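Local coordinates for DUF1881 domain-containing protein (Neurospora crassa, PDB 5Z6E) that binds calcium through its N-terminal beta gamma-crystallin domain when that domain is isolated, a site made inoperative in the full-length fungal perithecial protein by its Ig-like domain, at residues S36-Y41 against G79-R84. Sequence-based numbering, arbitrary orientation.
With CA (calcium ion), chain B.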
loop_
_atom_site.group_PDB
_atom_site.type_symbol
_atom_site.label_atom_id
_atom_site.label_comp_id
_atom_site.label_asym_id
_atom_site.label_seq_id
_atom_site.Cartn_x
_atom_site.Cartn_y
_atom_site.Cartn_z
ATOM N N SER A 36 10.367 7.455 9.358
ATOM C CA SER A 36 11.462 7.387 8.393
ATOM C C SER A 36 10.992 6.957 7.005
ATOM O O SER A 36 11.680 7.171 6.007
ATOM C CB SER A 36 12.540 6.419 8.888
ATOM O OG SER A 36 12.035 5.092 8.917
ATOM N N LEU A 37 9.826 6.325 6.940
ATOM C CA LEU A 37 9.273 5.892 5.663
ATOM C C LEU A 37 8.078 6.752 5.231
ATOM O O LEU A 37 7.450 6.475 4.221
ATOM C CB LEU A 37 8.847 4.424 5.744
ATOM C CG LEU A 37 9.962 3.382 5.875
ATOM C CD1 LEU A 37 9.392 2.027 6.248
ATOM C CD2 LEU A 37 10.689 3.309 4.559
ATOM N N ASN A 38 7.765 7.791 5.994
ATOM C CA ASN A 38 6.580 8.583 5.693
ATOM C C ASN A 38 6.670 9.233 4.312
ATOM O O ASN A 38 7.679 9.849 3.991
ATOM C CB ASN A 38 6.369 9.653 6.764
ATOM C CG ASN A 38 5.051 10.354 6.614
ATOM O OD1 ASN A 38 4.956 11.588 6.754
ATOM N ND2 ASN A 38 4.017 9.584 6.321
ATOM N N ASP A 39 5.608 9.061 3.518
ATOM C CA ASP A 39 5.503 9.528 2.122
ATOM C C ASP A 39 6.519 8.898 1.159
ATOM O O ASP A 39 6.612 9.325 0.002
ATOM C CB ASP A 39 5.646 11.054 2.038
ATOM C CG ASP A 39 4.611 11.797 2.872
ATOM O OD1 ASP A 39 3.514 11.245 3.160
ATOM O OD2 ASP A 39 4.912 12.948 3.250
ATOM N N LYS A 40 7.261 7.886 1.607
ATOM C CA LYS A 40 8.349 7.345 0.789
ATOM C C LYS A 40 7.953 6.160 -0.090
ATOM O O LYS A 40 8.750 5.723 -0.906
ATOM C CB LYS A 40 9.530 6.893 1.658
ATOM C CG LYS A 40 10.129 7.943 2.583
ATOM C CD LYS A 40 10.647 9.147 1.856
ATOM C CE LYS A 40 11.424 10.038 2.836
ATOM N NZ LYS A 40 11.624 11.414 2.288
ATOM N N TYR A 41 6.754 5.616 0.089
ATOM C CA TYR A 41 6.335 4.468 -0.716
ATOM C C TYR A 41 5.731 4.925 -2.042
ATOM O O TYR A 41 4.843 5.783 -2.059
ATOM C CB TYR A 41 5.316 3.612 0.043
ATOM C CG TYR A 41 5.865 2.728 1.157
ATOM C CD1 TYR A 41 7.143 2.151 1.094
ATOM C CD2 TYR A 41 5.076 2.440 2.263
ATOM C CE1 TYR A 41 7.605 1.306 2.134
ATOM C CE2 TYR A 41 5.518 1.615 3.288
ATOM C CZ TYR A 41 6.779 1.057 3.227
ATOM O OH TYR A 41 7.170 0.238 4.262
ATOM N N GLY A 79 1.642 11.518 -1.030
ATOM C CA GLY A 79 2.445 11.162 0.126
ATOM C C GLY A 79 1.700 10.210 1.041
ATOM O O GLY A 79 0.903 10.643 1.883
ATOM N N LEU A 80 1.960 8.910 0.882
ATOM C CA LEU A 80 1.257 7.885 1.653
ATOM C C LEU A 80 1.693 7.856 3.116
ATOM O O LEU A 80 2.873 7.677 3.399
ATOM C CB LEU A 80 1.482 6.512 1.025
ATOM C CG LEU A 80 0.939 5.319 1.803
ATOM C CD1 LEU A 80 -0.579 5.464 1.951
ATOM C CD2 LEU A 80 1.340 3.999 1.109
ATOM N N SER A 81 0.745 8.015 4.040
ATOM C CA SER A 81 1.076 7.985 5.461
ATOM C C SER A 81 0.382 6.885 6.262
ATOM O O SER A 81 0.867 6.488 7.316
ATOM C CB SER A 81 0.772 9.337 6.109
ATOM O OG SER A 81 1.650 10.340 5.605
ATOM N N ARG A 82 -0.763 6.419 5.792
ATOM C CA ARG A 82 -1.487 5.395 6.530
ATOM C C ARG A 82 -2.244 4.480 5.585
ATOM O O ARG A 82 -2.770 4.928 4.573
ATOM C CB ARG A 82 -2.448 6.038 7.528
ATOM C CG ARG A 82 -3.307 5.021 8.255
ATOM C CD ARG A 82 -3.794 5.542 9.561
ATOM N NE ARG A 82 -4.741 4.626 10.182
ATOM C CZ ARG A 82 -4.408 3.693 11.063
ATOM N NH1 ARG A 82 -3.144 3.548 11.429
ATOM N NH2 ARG A 82 -5.344 2.901 11.580
ATOM N N PHE A 83 -2.295 3.194 5.913
ATOM C CA PHE A 83 -3.092 2.256 5.133
ATOM C C PHE A 83 -3.528 1.066 5.985
ATOM O O PHE A 83 -2.953 0.803 7.046
ATOM C CB PHE A 83 -2.310 1.767 3.903
ATOM C CG PHE A 83 -1.047 0.996 4.239
ATOM C CD1 PHE A 83 -1.081 -0.389 4.422
ATOM C CD2 PHE A 83 0.170 1.653 4.370
ATOM C CE1 PHE A 83 0.085 -1.099 4.733
ATOM C CE2 PHE A 83 1.330 0.953 4.687
ATOM C CZ PHE A 83 1.290 -0.428 4.854
ATOM N N ARG A 84 -4.559 0.374 5.517
ATOM C CA ARG A 84 -4.985 -0.893 6.090
ATOM C C ARG A 84 -4.938 -1.938 4.993
ATOM O O ARG A 84 -5.280 -1.647 3.849
ATOM C CB ARG A 84 -6.404 -0.801 6.661
ATOM C CG ARG A 84 -6.664 0.386 7.566
ATOM C CD ARG A 84 -8.129 0.434 7.984
ATOM N NE ARG A 84 -8.555 -0.837 8.555
ATOM C CZ ARG A 84 -9.769 -1.361 8.412
ATOM N NH1 ARG A 84 -10.700 -0.723 7.707
ATOM N NH2 ARG A 84 -10.052 -2.533 8.974
HETATM CA CA CA B . 1.358 11.981 3.944
HETATM O O HOH W 1 4.827 5.887 2.435
HETATM O O HOH W 2 3.133 13.181 5.201
HETATM O O HOH W 3 4.127 8.219 -0.903
HETATM O O HOH W 4 1.275 13.796 2.468
#
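Gly79 and Asp39 meet at the calcium site of this beta gamma-crystallin domain, where the loop between strands 29-32 and 43-46 closes against the run into strand 82-87. Glycine suits position 79 because a CB there would collide with the Asp39 carboxylate and with the preceding carbonyl. Its O binds the calcium ion at 2.5 Å, and Asp39 OD1 reaches the same ion at 2.4 Å; these two oxygens lie close because the metal draws them together. Asp39 uses one carboxylate oxygen for the metal, while OD2 accepts a hydrogen bond from a calcium-bound water that also donates to Asn38 OD1.

Leu80 works by backbone and side chain alike. Its O accepts the Asp39 N-H over 3.1 Å, the donor standing 36° out of the carbonyl plane, and takes a further bond from a water that also donates to Leu37 O and accepts from Tyr41 N. Its isobutyl group, with CG anti to the backbone N, lays CD2 4.1 Å from Tyr41 CB, at the edge of the Tyr41 ring and near its plane.

Ser81, part of a classic beta bulge opposite Trp55, supplies a small hydroxyl whose OG binds calcium at 2.4 Å. With Asn38 CG anti to the backbone N (chi1 -171°), the amide is carried across so that ND2 donates to Ser81 OG over 2.6 Å, the acceptor just 8° off the amide plane. Were Asn38 shortened to an alanine, the Ser81 hydroxyl would probably be left without this donor and the calcium-bound water without one of its acceptors. Gln56 O completes the site from the same chain.

Tyr41, whose OH is hydrogen-bonded to Asp23, stacks on Phe12; buried Phe83 brings CE2 within 4.5 Å of Tyr41 CE2, a loose apolar contact.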